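Local coordinates for protein iodotyrosine deiodinase (Thermotoga neapolitana DSM 4359, PDB 6PZ0) that removes halogen from halotyrosines such as 3-iodo- and 3,5-diiodo-L-tyrosine, using FMN as cofactor and NADPH as reductant, and works as a homodimer, at residues W90-L95 against V136-P141. Numbering follows the deposited sequence.
Sequences WRKPFL and VPYTPP. With FMN (flavin mononucleotide), chain C; TYR (tyrosine), chain D.
Phe94 directs its ring edge at the face of Tyr138 in a T-shaped stack, centroids 5.6 Å apart and planes at 76°, in the core beside the FMN and tyrosine site of this nitroreductase fold. Phe94 CZ lies 4.0 Å from Tyr138 CD1, and Val136 CG1 meets Phe94 CE1 at 4.2 Å. Leucine suits the same side of the phenol, further along toward CD2 and CE2: its branched tip spreads, with Leu95 CD1 3.9 Å from Tyr138 CE2 and Leu95 CD2 near Tyr138 CD2. Pro140 N lies over the other face. Tyr138 CG stands anti to the backbone N (chi1 175°), which extends the ring from its loop toward Phe94 and Leu95. Lys92 needs its length: Lys92 CG lies 3.8 Å from Tyr138 OH, and Lys92 NZ ends 2.7 Å from O of the bound tyrosine, in its carboxylate. On the flavin side, Thr139 N donates to FMN O4 over 3.2 Å, nearly straight at 165°. Such a phenol is greasy across its faces yet polar at one end, where its hydroxyl hydrogen-bonds Glu68, itself a ligand of the bound tyrosine. Thr89 O also accepts from Lys92 NZ, and Glu65 OE2 holds the Lys92 backbone N.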
loop_
_atom_site.group_PDB
_atom_site.type_symbol
_atom_site.label_atom_id
_atom_site.label_comp_id
_atom_site.label_asym_id
_atom_site.label_seq_id
_atom_site.Cartn_x
_atom_site.Cartn_y
_atom_site.Cartn_z
ATOM N N TRP A 90 10.281 -18.089 -15.763
ATOM C CA TRP A 90 8.820 -18.004 -15.905
ATOM C C TRP A 90 8.048 -19.043 -15.118
ATOM O O TRP A 90 6.826 -18.916 -14.946
ATOM C CB TRP A 90 8.455 -18.119 -17.382
ATOM C CG TRP A 90 9.052 -19.330 -18.063
ATOM C CD1 TRP A 90 10.275 -19.412 -18.670
ATOM C CD2 TRP A 90 8.442 -20.612 -18.225
ATOM N NE1 TRP A 90 10.468 -20.672 -19.184
ATOM C CE2 TRP A 90 9.358 -21.432 -18.919
ATOM C CE3 TRP A 90 7.222 -21.157 -17.843
ATOM C CZ2 TRP A 90 9.090 -22.755 -19.239
ATOM C CZ3 TRP A 90 6.952 -22.475 -18.165
ATOM C CH2 TRP A 90 7.884 -23.260 -18.856
ATOM N N ARG A 91 8.750 -20.065 -14.652
ATOM C CA ARG A 91 8.152 -21.143 -13.885
ATOM C C ARG A 91 7.748 -20.614 -12.521
ATOM O O ARG A 91 8.537 -19.915 -11.882
ATOM C CB ARG A 91 9.137 -22.301 -13.746
ATOM C CG ARG A 91 9.579 -22.877 -15.113
ATOM C CD ARG A 91 10.905 -23.630 -15.055
ATOM N NE ARG A 91 11.331 -24.059 -16.398
ATOM C CZ ARG A 91 12.091 -23.338 -17.221
ATOM N NH1 ARG A 91 12.534 -22.136 -16.854
ATOM N NH2 ARG A 91 12.425 -23.818 -18.422
ATOM N N LYS A 92 6.534 -20.952 -12.083
ATOM C CA LYS A 92 5.999 -20.455 -10.814
ATOM C C LYS A 92 5.419 -21.580 -10.000
ATOM O O LYS A 92 4.200 -21.628 -9.765
ATOM C CB LYS A 92 4.944 -19.390 -11.062
ATOM C CG LYS A 92 5.430 -18.207 -11.870
ATOM C CD LYS A 92 6.635 -17.475 -11.198
ATOM C CE LYS A 92 7.405 -16.624 -12.168
ATOM N NZ LYS A 92 8.811 -16.301 -11.647
ATOM N N PRO A 93 6.288 -22.494 -9.551
ATOM C CA PRO A 93 5.842 -23.649 -8.774
ATOM C C PRO A 93 5.126 -23.261 -7.480
ATOM O O PRO A 93 4.307 -24.054 -7.021
ATOM C CB PRO A 93 7.143 -24.403 -8.475
ATOM C CG PRO A 93 8.233 -23.397 -8.647
ATOM C CD PRO A 93 7.756 -22.443 -9.687
ATOM N N PHE A 94 5.385 -22.079 -6.915
ATOM C CA PHE A 94 4.758 -21.736 -5.657
ATOM C C PHE A 94 3.262 -21.533 -5.820
ATOM O O PHE A 94 2.538 -21.590 -4.835
ATOM C CB PHE A 94 5.370 -20.484 -5.017
ATOM C CG PHE A 94 5.494 -19.296 -5.950
ATOM C CD1 PHE A 94 4.415 -18.482 -6.217
ATOM C CD2 PHE A 94 6.708 -18.983 -6.518
ATOM C CE1 PHE A 94 4.532 -17.393 -7.061
ATOM C CE2 PHE A 94 6.853 -17.894 -7.368
ATOM C CZ PHE A 94 5.766 -17.086 -7.634
ATOM N N LEU A 95 2.794 -21.320 -7.050
ATOM C CA LEU A 95 1.366 -21.160 -7.283
ATOM C C LEU A 95 0.604 -22.474 -7.121
ATOM O O LEU A 95 -0.619 -22.484 -6.925
ATOM C CB LEU A 95 1.129 -20.603 -8.674
ATOM C CG LEU A 95 1.646 -19.184 -8.901
ATOM C CD1 LEU A 95 1.436 -18.773 -10.319
ATOM C CD2 LEU A 95 0.922 -18.175 -7.949
ATOM N N VAL A 136 4.337 -13.691 -1.150
ATOM C CA VAL A 136 5.025 -12.911 -2.174
ATOM C C VAL A 136 3.935 -12.208 -2.974
ATOM O O VAL A 136 2.947 -12.828 -3.330
ATOM C CB VAL A 136 5.946 -13.759 -3.112
ATOM C CG1 VAL A 136 5.228 -14.949 -3.682
ATOM C CG2 VAL A 136 6.474 -12.888 -4.230
ATOM N N PRO A 137 4.079 -10.894 -3.202
ATOM C CA PRO A 137 3.097 -10.221 -4.046
ATOM C C PRO A 137 3.348 -10.608 -5.472
ATOM O O PRO A 137 4.250 -10.085 -6.109
ATOM C CB PRO A 137 3.370 -8.743 -3.816
ATOM C CG PRO A 137 4.185 -8.676 -2.569
ATOM C CD PRO A 137 4.972 -9.931 -2.546
ATOM N N TYR A 138 2.605 -11.584 -5.944
ATOM C CA TYR A 138 2.868 -12.104 -7.269
ATOM C C TYR A 138 1.992 -11.386 -8.281
ATOM O O TYR A 138 0.775 -11.364 -8.161
ATOM C CB TYR A 138 2.655 -13.614 -7.324
ATOM C CG TYR A 138 2.829 -14.062 -8.733
ATOM C CD1 TYR A 138 4.052 -13.910 -9.381
ATOM C CD2 TYR A 138 1.771 -14.587 -9.441
ATOM C CE1 TYR A 138 4.198 -14.289 -10.702
ATOM C CE2 TYR A 138 1.902 -14.956 -10.748
ATOM C CZ TYR A 138 3.126 -14.809 -11.378
ATOM O OH TYR A 138 3.264 -15.158 -12.690
ATOM N N THR A 139 2.640 -10.814 -9.293
ATOM C CA THR A 139 1.961 -10.015 -10.290
ATOM C C THR A 139 2.359 -10.502 -11.676
ATOM O O THR A 139 3.371 -10.077 -12.200
ATOM C CB THR A 139 2.315 -8.522 -10.141
ATOM O OG1 THR A 139 3.728 -8.358 -10.243
ATOM C CG2 THR A 139 1.872 -7.989 -8.776
ATOM N N PRO A 140 1.570 -11.406 -12.270
ATOM C CA PRO A 140 1.876 -11.860 -13.636
ATOM C C PRO A 140 1.649 -10.747 -14.649
ATOM O O PRO A 140 0.987 -9.770 -14.335
ATOM C CB PRO A 140 0.892 -12.998 -13.856
ATOM C CG PRO A 140 -0.280 -12.631 -12.982
ATOM C CD PRO A 140 0.301 -11.947 -11.779
ATOM N N PRO A 141 2.191 -10.894 -15.861
ATOM C CA PRO A 141 2.097 -9.844 -16.879
ATOM C C PRO A 141 0.671 -9.498 -17.247
ATOM O O PRO A 141 0.382 -8.339 -17.555
ATOM C CB PRO A 141 2.815 -10.449 -18.087
ATOM C CG PRO A 141 3.708 -11.490 -17.542
ATOM C CD PRO A 141 3.038 -12.018 -16.296
HETATM N N1 FMN C . 8.107 -11.354 -6.780
HETATM C C2 FMN C . 8.038 -12.300 -7.739
HETATM O O2 FMN C . 8.697 -13.316 -7.627
HETATM N N3 FMN C . 7.231 -12.107 -8.816
HETATM C C4 FMN C . 6.464 -10.985 -8.957
HETATM O O4 FMN C . 5.745 -10.866 -9.955
HETATM C C4A FMN C . 6.534 -10.001 -7.973
HETATM N N5 FMN C . 5.782 -8.850 -8.083
HETATM C C5A FMN C . 5.833 -7.903 -7.081
HETATM C C6 FMN C . 5.053 -6.762 -7.208
HETATM C C7 FMN C . 5.084 -5.785 -6.218
HETATM C C7M FMN C . 4.216 -4.570 -6.375
HETATM C C8 FMN C . 5.907 -5.978 -5.113
HETATM C C8M FMN C . 5.908 -4.934 -4.033
HETATM C C9 FMN C . 6.698 -7.116 -4.981
HETATM C C9A FMN C . 6.671 -8.093 -5.980
HETATM N N10 FMN C . 7.468 -9.251 -5.888
HETATM C C10 FMN C . 7.357 -10.208 -6.882
HETATM C "C1'" FMN C . 8.365 -9.490 -4.719
HETATM C "C2'" FMN C . 9.658 -8.652 -4.858
HETATM O "O2'" FMN C . 10.559 -9.250 -5.777
HETATM C "C3'" FMN C . 10.322 -8.465 -3.495
HETATM O "O3'" FMN C . 9.455 -7.687 -2.711
HETATM C "C4'" FMN C . 11.702 -7.784 -3.566
HETATM O "O4'" FMN C . 12.588 -8.634 -4.255
HETATM C "C5'" FMN C . 12.243 -7.556 -2.178
HETATM O "O5'" FMN C . 12.261 -8.786 -1.496
HETATM P P FMN C . 12.805 -8.854 -0.017
HETATM O O1P FMN C . 12.837 -10.331 0.390
HETATM O O2P FMN C . 11.867 -8.104 0.896
HETATM O O3P FMN C . 14.174 -8.202 0.055
HETATM N N TYR D . 6.406 -11.396 -12.571
HETATM C CA TYR D . 7.699 -11.932 -13.015
HETATM C C TYR D . 8.127 -13.121 -12.167
HETATM O O TYR D . 9.147 -13.765 -12.452
HETATM C CB TYR D . 8.768 -10.838 -12.987
HETATM C CG TYR D . 8.995 -10.152 -11.659
HETATM C CD1 TYR D . 9.696 -10.773 -10.638
HETATM C CD2 TYR D . 8.544 -8.856 -11.445
HETATM C CE1 TYR D . 9.919 -10.133 -9.423
HETATM C CE2 TYR D . 8.786 -8.201 -10.235
HETATM C CZ TYR D . 9.455 -8.853 -9.239
HETATM O OH TYR D . 9.670 -8.206 -8.043
HETATM O OXT TYR D . 7.451 -13.446 -11.176
#